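Local coordinates for cytokinin riboside 5'-monophosphate phosphoribohydrolase (Corynebacterium glutamicum, PDB 5WQ3), which belongs to the LOG-like proteins of the SLOG clan, with a Rossmann-like fold of a parallel beta-sheet between helices, at residues Pro47-Arg52 and Phe149-Ala154; Val97-Ala102 and Phe241-His246; Ile196-Thr201 and Asp227-Thr232. All coordinates share one frame; numbering follows the deposited sequence. Where two conformers were deposited one is given.

Interaction 1 (Pro47-Arg52 and Phe149-Ala154); sequences PWRVLR and FRYFFA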
loop_
_atom_site.group_PDB
_atom_site.type_symbol
_atom_site.label_atom_id
_atom_site.label_comp_id
_atom_site.label_asym_id
_atom_site.label_seq_id
_atom_site.Cartn_x
_atom_site.Cartn_y
_atom_site.Cartn_z
ATOM N N PRO C 47 -50.788 -25.472 13.380
ATOM C CA PRO C 47 -51.611 -25.080 14.551
ATOM C C PRO C 47 -51.676 -23.604 14.718
ATOM O O PRO C 47 -52.754 -23.024 14.859
ATOM C CB PRO C 47 -50.901 -25.737 15.736
ATOM C CG PRO C 47 -50.274 -26.953 15.133
ATOM C CD PRO C 47 -49.763 -26.443 13.764
ATOM N N TRP C 48 -50.513 -22.981 14.581
ATOM C CA TRP C 48 -50.437 -21.536 14.609
ATOM C C TRP C 48 -51.118 -20.875 13.437
ATOM O O TRP C 48 -51.711 -19.822 13.579
ATOM C CB TRP C 48 -48.980 -21.078 14.647
ATOM C CG TRP C 48 -48.854 -19.574 14.955
ATOM C CD1 TRP C 48 -48.403 -18.625 14.129
ATOM C CD2 TRP C 48 -49.204 -18.910 16.186
ATOM N NE1 TRP C 48 -48.414 -17.376 14.775
ATOM C CE2 TRP C 48 -48.935 -17.547 16.027
ATOM C CE3 TRP C 48 -49.748 -19.353 17.412
ATOM C CZ2 TRP C 48 -49.168 -16.618 17.020
ATOM C CZ3 TRP C 48 -49.921 -18.437 18.415
ATOM C CH2 TRP C 48 -49.640 -17.071 18.216
ATOM N N ARG C 49 -51.005 -21.470 12.267
ATOM C CA ARG C 49 -51.709 -20.926 11.108
ATOM C C ARG C 49 -53.244 -20.841 11.321
ATOM O O ARG C 49 -53.876 -19.854 10.972
ATOM C CB ARG C 49 -51.445 -21.808 9.909
ATOM C CG ARG C 49 -52.297 -21.448 8.725
ATOM C CD ARG C 49 -51.369 -21.357 7.553
ATOM N NE ARG C 49 -52.018 -20.829 6.384
ATOM C CZ ARG C 49 -52.148 -21.540 5.287
ATOM N NH1 ARG C 49 -51.700 -22.767 5.305
ATOM N NH2 ARG C 49 -52.767 -21.025 4.213
ATOM N N VAL C 50 -53.815 -21.903 11.871
ATOM C CA VAL C 50 -55.268 -21.938 12.179
ATOM C C VAL C 50 -55.644 -20.846 13.207
ATOM O O VAL C 50 -56.653 -20.121 13.045
ATOM C CB VAL C 50 -55.628 -23.384 12.601
ATOM C CG1 VAL C 50 -56.857 -23.457 13.436
ATOM C CG2 VAL C 50 -55.736 -24.261 11.317
ATOM N N LEU C 51 -54.822 -20.685 14.251
ATOM C CA LEU C 51 -55.049 -19.593 15.209
ATOM C C LEU C 51 -54.969 -18.223 14.533
ATOM O O LEU C 51 -55.786 -17.324 14.791
ATOM C CB LEU C 51 -54.085 -19.695 16.367
ATOM C CG LEU C 51 -54.254 -20.926 17.280
ATOM C CD1 LEU C 51 -53.220 -20.932 18.384
ATOM C CD2 LEU C 51 -55.636 -20.909 17.900
ATOM N N ARG C 52 -53.976 -18.046 13.677
ATOM C CA ARG C 52 -53.795 -16.785 12.976
ATOM C C ARG C 52 -54.972 -16.512 12.061
ATOM O O ARG C 52 -55.500 -15.391 12.020
ATOM C CB ARG C 52 -52.561 -16.788 12.127
ATOM C CG ARG C 52 -51.299 -16.615 12.867
ATOM C CD ARG C 52 -50.205 -16.221 11.903
ATOM N NE ARG C 52 -50.349 -14.880 11.352
ATOM C CZ ARG C 52 -49.370 -14.272 10.646
ATOM N NH1 ARG C 52 -49.511 -13.036 10.189
ATOM N NH2 ARG C 52 -48.206 -14.897 10.433
ATOM N N PHE C 149 -54.513 -7.547 6.292
ATOM C CA PHE C 149 -54.744 -8.984 6.335
ATOM C C PHE C 149 -53.552 -9.686 5.730
ATOM O O PHE C 149 -53.028 -9.305 4.684
ATOM C CB PHE C 149 -55.989 -9.396 5.511
ATOM C CG PHE C 149 -57.286 -8.892 6.071
ATOM C CD1 PHE C 149 -57.723 -7.634 5.793
ATOM C CD2 PHE C 149 -58.032 -9.669 6.948
ATOM C CE1 PHE C 149 -58.900 -7.155 6.357
ATOM C CE2 PHE C 149 -59.226 -9.233 7.481
ATOM C CZ PHE C 149 -59.667 -7.964 7.200
ATOM N N ARG C 150 -53.098 -10.689 6.432
ATOM C CA ARG C 150 -52.174 -11.657 5.900
ATOM C C ARG C 150 -52.806 -12.645 4.869
ATOM O O ARG C 150 -52.148 -13.085 3.951
ATOM C CB ARG C 150 -51.580 -12.404 7.131
ATOM C CG ARG C 150 -51.134 -13.826 6.888
ATOM C CD ARG C 150 -49.863 -13.779 6.124
ATOM N NE ARG C 150 -49.080 -14.996 6.200
ATOM C CZ ARG C 150 -47.794 -15.018 5.876
ATOM N NH1 ARG C 150 -47.211 -13.880 5.490
ATOM N NH2 ARG C 150 -47.093 -16.149 5.941
ATOM N N TYR C 151 -54.058 -13.050 5.077
ATOM C CA TYR C 151 -54.655 -14.131 4.347
ATOM C C TYR C 151 -55.616 -13.562 3.317
ATOM O O TYR C 151 -56.641 -12.977 3.663
ATOM C CB TYR C 151 -55.384 -15.033 5.328
ATOM C CG TYR C 151 -54.381 -15.720 6.231
ATOM C CD1 TYR C 151 -53.528 -16.729 5.743
ATOM C CD2 TYR C 151 -54.269 -15.364 7.554
ATOM C CE1 TYR C 151 -52.621 -17.372 6.587
ATOM C CE2 TYR C 151 -53.325 -15.975 8.375
ATOM C CZ TYR C 151 -52.524 -16.973 7.894
ATOM O OH TYR C 151 -51.613 -17.555 8.769
ATOM N N PHE C 152 -55.277 -13.728 2.045
ATOM C CA PHE C 152 -56.099 -13.295 0.908
ATOM C C PHE C 152 -57.556 -13.723 1.076
ATOM O O PHE C 152 -58.480 -12.956 0.860
ATOM C CB PHE C 152 -55.463 -13.930 -0.331
ATOM C CG PHE C 152 -55.655 -13.183 -1.585
ATOM C CD1 PHE C 152 -54.957 -12.006 -1.821
ATOM C CD2 PHE C 152 -56.493 -13.692 -2.593
ATOM C CE1 PHE C 152 -55.143 -11.295 -3.009
ATOM C CE2 PHE C 152 -56.660 -13.003 -3.799
ATOM C CZ PHE C 152 -55.993 -11.803 -4.002
ATOM N N PHE C 153 -57.777 -14.930 1.574
ATOM C CA PHE C 153 -59.124 -15.462 1.674
ATOM C C PHE C 153 -59.962 -14.810 2.751
ATOM O O PHE C 153 -61.158 -14.667 2.573
ATOM C CB PHE C 153 -59.163 -16.990 1.803
ATOM C CG PHE C 153 -58.290 -17.542 2.884
ATOM C CD1 PHE C 153 -56.940 -17.828 2.624
ATOM C CD2 PHE C 153 -58.778 -17.759 4.154
ATOM C CE1 PHE C 153 -56.127 -18.344 3.607
ATOM C CE2 PHE C 153 -57.968 -18.253 5.152
ATOM C CZ PHE C 153 -56.642 -18.561 4.878
ATOM N N ALA C 154 -59.344 -14.391 3.855
ATOM C CA ALA C 154 -60.062 -13.595 4.820
ATOM C C ALA C 154 -60.433 -12.235 4.318
ATOM O O ALA C 154 -61.537 -11.741 4.562
ATOM C CB ALA C 154 -59.276 -13.431 6.076
#
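Tyr151 reaches from the N-cap of helix 152-162 toward helix 46-64, its chi1 of -67° directing the ring that way, and puts its hydroxyl end among the side chains of Arg49 and Arg52. Its OH lies 3.6 Å from Arg52 CB, which comes at the edge of the phenol ring, near its plane. The guanidinium of Arg52 stands steeply to that ring, at 73°. In the conformer given, one of two, Arg49 NE comes 3.5 Å from Tyr151 CE1. No hydrogen bond spans the segments, which join by van der Waals contact where the Rossmann-like sheet passes from one of its edge strands, 145-149, into the next helix, beside the long N-terminal helix. Arg150 CG sits 3.4 Å above the centre of the Tyr151 ring. It also lies over one face of the Arg52 guanidinium, whose NH1 is 3.7 Å from Arg150 CB. The two guanidinium planes are 13° from parallel, with Arg52 NH2 4.3 Å from Arg150 NE. This closeness of like charges is probably eased by Glu132 and by Glu223 of the second subunit, both salt-bridged to Arg150. Glu56, one turn beyond Arg52, accepts hydrogen bonds from the backbone N atoms of Arg150 and Tyr151.

Interaction 2 (Val97-Ala102 and Phe241-His246); sequences VAADYA and FIVDAH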
loop_
_atom_site.group_PDB
_atom_site.type_symbol
_atom_site.label_atom_id
_atom_site.label_comp_id
_atom_site.label_asym_id
_atom_site.label_seq_id
_atom_site.Cartn_x
_atom_site.Cartn_y
_atom_site.Cartn_z
ATOM N N VAL C 97 -70.226 8.719 -2.088
ATOM C CA VAL C 97 -70.415 9.266 -0.731
ATOM C C VAL C 97 -71.612 10.216 -0.717
ATOM O O VAL C 97 -72.305 10.264 0.246
ATOM C CB VAL C 97 -69.197 10.040 -0.273
ATOM C CG1 VAL C 97 -69.537 11.009 0.895
ATOM C CG2 VAL C 97 -68.135 9.054 0.141
ATOM N N ALA C 98 -71.861 10.899 -1.834
ATOM C CA ALA C 98 -73.056 11.767 -2.008
ATOM C C ALA C 98 -74.303 10.903 -2.061
ATOM O O ALA C 98 -75.389 11.384 -1.795
ATOM C CB ALA C 98 -72.910 12.601 -3.277
ATOM N N ALA C 99 -74.184 9.629 -2.431
ATOM C CA ALA C 99 -75.308 8.732 -2.339
ATOM C C ALA C 99 -75.370 8.011 -1.017
ATOM O O ALA C 99 -76.110 7.070 -0.923
ATOM C CB ALA C 99 -75.362 7.721 -3.478
ATOM N N ASP C 100 -74.655 8.504 -0.018
ATOM C CA ASP C 100 -74.601 7.950 1.322
ATOM C C ASP C 100 -73.999 6.539 1.428
ATOM O O ASP C 100 -74.364 5.790 2.332
ATOM C CB ASP C 100 -75.970 8.020 1.991
ATOM C CG ASP C 100 -76.573 9.437 1.900
ATOM O OD1 ASP C 100 -75.810 10.410 2.150
ATOM O OD2 ASP C 100 -77.758 9.559 1.485
ATOM N N TYR C 101 -73.063 6.205 0.554
ATOM C CA TYR C 101 -72.312 4.900 0.682
ATOM C C TYR C 101 -70.932 5.109 1.276
ATOM O O TYR C 101 -70.264 6.055 0.983
ATOM C CB TYR C 101 -72.189 4.182 -0.681
ATOM C CG TYR C 101 -73.509 3.619 -1.153
ATOM C CD1 TYR C 101 -73.944 2.390 -0.710
ATOM C CD2 TYR C 101 -74.302 4.315 -2.063
ATOM C CE1 TYR C 101 -75.122 1.843 -1.146
ATOM C CE2 TYR C 101 -75.484 3.820 -2.489
ATOM C CZ TYR C 101 -75.915 2.602 -2.021
ATOM O OH TYR C 101 -77.082 2.087 -2.475
ATOM N N ALA C 102 -70.526 4.234 2.155
ATOM C CA ALA C 102 -69.082 4.035 2.425
ATOM C C ALA C 102 -68.411 3.430 1.203
ATOM O O ALA C 102 -69.050 2.732 0.447
ATOM C CB ALA C 102 -68.880 3.110 3.635
ATOM N N PHE C 241 -77.527 3.156 -10.871
ATOM C CA PHE C 241 -77.828 1.753 -11.031
ATOM C C PHE C 241 -77.800 1.077 -9.636
ATOM O O PHE C 241 -78.626 0.311 -9.293
ATOM C CB PHE C 241 -76.781 1.166 -11.914
ATOM C CG PHE C 241 -76.984 -0.275 -12.243
ATOM C CD1 PHE C 241 -77.831 -0.666 -13.271
ATOM C CD2 PHE C 241 -76.259 -1.252 -11.543
ATOM C CE1 PHE C 241 -77.979 -2.019 -13.603
ATOM C CE2 PHE C 241 -76.385 -2.564 -11.864
ATOM C CZ PHE C 241 -77.236 -2.973 -12.908
ATOM N N ILE C 242 -76.840 1.433 -8.862
ATOM C CA ILE C 242 -76.677 0.875 -7.478
ATOM C C ILE C 242 -77.801 1.302 -6.544
ATOM O O ILE C 242 -78.490 0.470 -5.939
ATOM C CB ILE C 242 -75.291 1.272 -6.948
ATOM C CG1 ILE C 242 -74.236 0.653 -7.864
ATOM C CG2 ILE C 242 -75.052 0.788 -5.476
ATOM C CD1 ILE C 242 -72.813 1.061 -7.530
ATOM N N VAL C 243 -78.025 2.595 -6.452
ATOM C CA VAL C 243 -79.165 3.128 -5.702
ATOM C C VAL C 243 -80.498 2.455 -6.044
ATOM O O VAL C 243 -81.253 1.994 -5.155
ATOM C CB VAL C 243 -79.290 4.658 -5.912
ATOM C CG1 VAL C 243 -80.642 5.151 -5.391
ATOM C CG2 VAL C 243 -78.112 5.358 -5.277
ATOM N N ASP C 244 -80.781 2.390 -7.351
ATOM C CA ASP C 244 -81.990 1.799 -7.807
ATOM C C ASP C 244 -82.034 0.318 -7.488
ATOM O O ASP C 244 -83.075 -0.207 -7.102
ATOM C CB ASP C 244 -82.167 1.967 -9.345
ATOM C CG ASP C 244 -82.559 3.361 -9.710
ATOM O OD1 ASP C 244 -82.766 4.164 -8.753
ATOM O OD2 ASP C 244 -82.593 3.710 -10.937
ATOM N N ALA C 245 -80.919 -0.375 -7.653
ATOM C CA ALA C 245 -80.903 -1.792 -7.324
ATOM C C ALA C 245 -81.167 -2.027 -5.821
ATOM O O ALA C 245 -81.685 -3.067 -5.451
ATOM C CB ALA C 245 -79.571 -2.397 -7.693
ATOM N N HIS C 246 -80.832 -1.082 -4.964
ATOM C CA HIS C 246 -80.951 -1.279 -3.517
ATOM C C HIS C 246 -82.268 -0.772 -2.962
ATOM O O HIS C 246 -82.547 -0.920 -1.808
ATOM C CB HIS C 246 -79.822 -0.574 -2.809
ATOM C CG HIS C 246 -78.528 -1.300 -2.879
ATOM N ND1 HIS C 246 -77.323 -0.695 -2.659
ATOM C CD2 HIS C 246 -78.259 -2.595 -3.126
ATOM C CE1 HIS C 246 -76.366 -1.585 -2.765
ATOM N NE2 HIS C 246 -76.908 -2.743 -3.058
#
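With CG opposite the carbonyl carbon (chi1 -71°), the Tyr101 side chain extends from the loop after helix 84-98 toward helix 235-246, where His246, with a similar first torsion (-77°), turns its imidazole to meet it. Tyr101 OH and His246 ND1 are hydrogen-bonded at 2.8 Å, and either may be the donor. The hydroxyl comes at the edge of the imidazole, near its plane. The rings meet rim to rim without stacking, their centroids 5.8 Å apart and their planes at 46°. His246 NE2 is also hydrogen-bonded, to Gln164 O, so both ring nitrogens have partners and the rotation of the imidazole is fixed from two ends.

Apolar groups pack beside this polar link. Ile242 CG2 lies 3.8 Å from Tyr101 OH and approaches the ring obliquely, whereas Val243 CG2 is at the ring's edge, 4.1 Å from Tyr101 CE2. The same Val243 methyl touches Ala99 CB at 4.0 Å. Ahead of Tyr101, a Schellman motif ends helix 84-98: Asp100, at positive phi, is the C-prime residue, and Tyr101 N bonds to Leu96 O.

Lys69 makes a cation-pi contact with the Tyr101 ring, which also packs on Val71 of strand 70-74. The contact thus joins the turn entering strand 102-105 to the C-terminal part of helix 235-246, which rests on Pro195 just before strand 196-199.

Interaction 3 (Ile196-Thr201 and Asp227-Thr232); sequences IVLIGT and DRMLVT. With PGE (triethylene glycol), chain M.
Strands 196-199 and 230-232 form the last parallel pair of the Rossmann-like sheet, joined by a crossover through helices 201-216 and 223-227. Val197, Leu198 and Ile199 pair with Leu230, Val231 and Thr232. Leu198 bonds both ways: its N donates to Leu230 O at 2.7 Å, and its O accepts from Thr232 N at 3.0 Å. Leu230 N to Ile196 O (3.1 Å) extends the ladder at one end. At the other, Gly200 N donates to Thr232 O (3.1 Å) as the chain turns into helix 201-216.

On one face, Leu198 CD1 lies 3.8 Å from Met229 SD; chi1 (-64°) and an extended chi2 (-166°) carry the sulfur over to the leucine. Ile196 CG2 packs 3.9 Å from Met229 CG. On the other, Val197 and Leu230 run side by side, Val197 CG1 lying 4.1 Å from Leu230 CD2. Triethylene glycol, probably from the crystallisation liquor, makes a weak hydrogen bond through O4 to Val231 O (2.9 Å).

Thr201 and Thr232 use their hydroxyls on Asp233 and Gln237, respectively. Helices 173-188 and 201-216 pack on the Leu198 face, helix 235-246 packs on the Val197 and Leu230 face, and strand 166-168 flanks strand 196-199.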
loop_
_atom_site.group_PDB
_atom_site.type_symbol
_atom_site.label_atom_id
_atom_site.label_comp_id
_atom_site.label_asym_id
_atom_site.label_seq_id
_atom_site.Cartn_x
_atom_site.Cartn_y
_atom_site.Cartn_z
ATOM N N ILE C 196 -73.364 -5.017 -9.831
ATOM C CA ILE C 196 -72.021 -5.200 -10.234
ATOM C C ILE C 196 -71.874 -4.275 -11.404
ATOM O O ILE C 196 -72.664 -4.370 -12.374
ATOM C CB ILE C 196 -71.733 -6.647 -10.686
ATOM C CG1 ILE C 196 -71.949 -7.653 -9.529
ATOM C CG2 ILE C 196 -70.308 -6.705 -11.260
ATOM C CD1 ILE C 196 -71.939 -9.082 -9.993
ATOM N N VAL C 197 -70.913 -3.379 -11.308
ATOM C CA VAL C 197 -70.736 -2.388 -12.381
ATOM C C VAL C 197 -69.319 -2.386 -12.884
ATOM O O VAL C 197 -68.372 -2.468 -12.060
ATOM C CB VAL C 197 -71.029 -0.960 -11.902
ATOM C CG1 VAL C 197 -70.941 0.011 -13.092
ATOM C CG2 VAL C 197 -72.389 -0.900 -11.258
ATOM N N LEU C 198 -69.156 -2.348 -14.233
ATOM C CA LEU C 198 -67.814 -2.216 -14.815
ATOM C C LEU C 198 -67.710 -0.820 -15.438
ATOM O O LEU C 198 -68.579 -0.444 -16.201
ATOM C CB LEU C 198 -67.480 -3.346 -15.872
ATOM C CG LEU C 198 -67.863 -4.843 -15.548
ATOM C CD1 LEU C 198 -67.496 -5.777 -16.661
ATOM C CD2 LEU C 198 -67.226 -5.378 -14.275
ATOM N N ILE C 199 -66.646 -0.095 -15.145
ATOM C CA ILE C 199 -66.396 1.230 -15.676
ATOM C C ILE C 199 -65.317 1.208 -16.733
ATOM O O ILE C 199 -64.241 0.810 -16.462
ATOM C CB ILE C 199 -65.927 2.183 -14.587
ATOM C CG1 ILE C 199 -66.884 2.184 -13.407
ATOM C CG2 ILE C 199 -65.654 3.556 -15.149
ATOM C CD1 ILE C 199 -68.182 2.884 -13.594
ATOM N N GLY C 200 -65.624 1.704 -17.923
ATOM C CA GLY C 200 -64.691 1.715 -19.007
ATOM C C GLY C 200 -65.218 0.788 -20.073
ATOM O O GLY C 200 -64.998 -0.404 -20.048
ATOM N N THR C 201 -65.940 1.354 -21.020
ATOM C CA THR C 201 -66.669 0.534 -21.954
ATOM C C THR C 201 -65.686 -0.075 -22.924
ATOM O O THR C 201 -65.828 -1.181 -23.324
ATOM C CB THR C 201 -67.704 1.320 -22.764
ATOM O OG1 THR C 201 -67.119 2.534 -23.224
ATOM C CG2 THR C 201 -68.936 1.567 -21.980
ATOM N N ASP C 227 -76.063 -10.266 -18.367
ATOM C CA ASP C 227 -76.889 -9.057 -18.607
ATOM C C ASP C 227 -77.096 -8.190 -17.397
ATOM O O ASP C 227 -77.359 -7.029 -17.553
ATOM C CB ASP C 227 -78.298 -9.439 -19.098
ATOM C CG ASP C 227 -78.333 -9.776 -20.571
ATOM O OD1 ASP C 227 -77.264 -9.748 -21.214
ATOM O OD2 ASP C 227 -79.430 -10.074 -21.080
ATOM N N ARG C 228 -76.981 -8.757 -16.198
ATOM C CA ARG C 228 -77.218 -8.015 -14.957
ATOM C C ARG C 228 -76.107 -7.059 -14.521
ATOM O O ARG C 228 -76.343 -6.213 -13.643
ATOM C CB ARG C 228 -77.446 -8.999 -13.825
ATOM C CG ARG C 228 -76.189 -9.732 -13.351
ATOM C CD ARG C 228 -76.540 -10.974 -12.523
ATOM N NE ARG C 228 -77.609 -10.613 -11.596
ATOM C CZ ARG C 228 -78.652 -11.368 -11.240
ATOM N NH1 ARG C 228 -78.822 -12.592 -11.702
ATOM N NH2 ARG C 228 -79.553 -10.873 -10.397
ATOM N N MET C 229 -74.906 -7.171 -15.114
ATOM C CA MET C 229 -73.872 -6.180 -14.865
ATOM C C MET C 229 -74.136 -4.949 -15.709
ATOM O O MET C 229 -74.429 -5.046 -16.870
ATOM C CB MET C 229 -72.504 -6.641 -15.330
ATOM C CG MET C 229 -71.950 -7.823 -14.636
ATOM S SD MET C 229 -70.193 -7.957 -15.022
ATOM C CE MET C 229 -70.334 -9.070 -16.418
ATOM N N LEU C 230 -73.847 -3.795 -15.192
ATOM C CA LEU C 230 -73.826 -2.614 -16.014
ATOM C C LEU C 230 -72.403 -2.365 -16.422
ATOM O O LEU C 230 -71.499 -2.451 -15.598
ATOM C CB LEU C 230 -74.317 -1.430 -15.220
ATOM C CG LEU C 230 -74.142 -0.083 -15.854
ATOM C CD1 LEU C 230 -74.890 0.042 -17.185
ATOM C CD2 LEU C 230 -74.575 0.956 -14.852
ATOM N N VAL C 231 -72.195 -2.082 -17.703
ATOM C CA VAL C 231 -70.928 -1.567 -18.212
ATOM C C VAL C 231 -71.105 -0.133 -18.743
ATOM O O VAL C 231 -71.885 0.045 -19.655
ATOM C CB VAL C 231 -70.384 -2.455 -19.395
ATOM C CG1 VAL C 231 -68.998 -2.015 -19.803
ATOM C CG2 VAL C 231 -70.399 -3.948 -19.077
ATOM N N THR C 232 -70.395 0.862 -18.225
ATOM C CA THR C 232 -70.657 2.230 -18.609
ATOM C C THR C 232 -69.456 3.086 -18.372
ATOM O O THR C 232 -68.556 2.707 -17.625
ATOM C CB THR C 232 -71.845 2.812 -17.809
ATOM O OG1 THR C 232 -72.087 4.143 -18.253
ATOM C CG2 THR C 232 -71.489 2.837 -16.228
HETATM O O4 PGE M . -72.537 1.432 -22.101
HETATM C C6 PGE M . -73.460 2.048 -21.209
HETATM C C5 PGE M . -74.754 1.251 -21.282
HETATM O O3 PGE M . -75.756 1.920 -20.521
#

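In the fold
From the N terminus, helix 46-64 opens interaction 1, which closes only after strand 145-149, bringing the first helix to the sheet's far edge. Before that, residues 97-102 open interaction 2, which closes at helix 235-246, so the two loops cross. Interaction 3 opens and closes within this second loop and follows interaction 1 in series. It forms the sheet's opposite edge, with its centre about 33 Å from that of interaction 1. Interactions 2 and 3 are neighbours, their centres about 15 Å apart: Phe241 of helix 235-246 packs on Val197 and Leu230, and Ile242 on Val197.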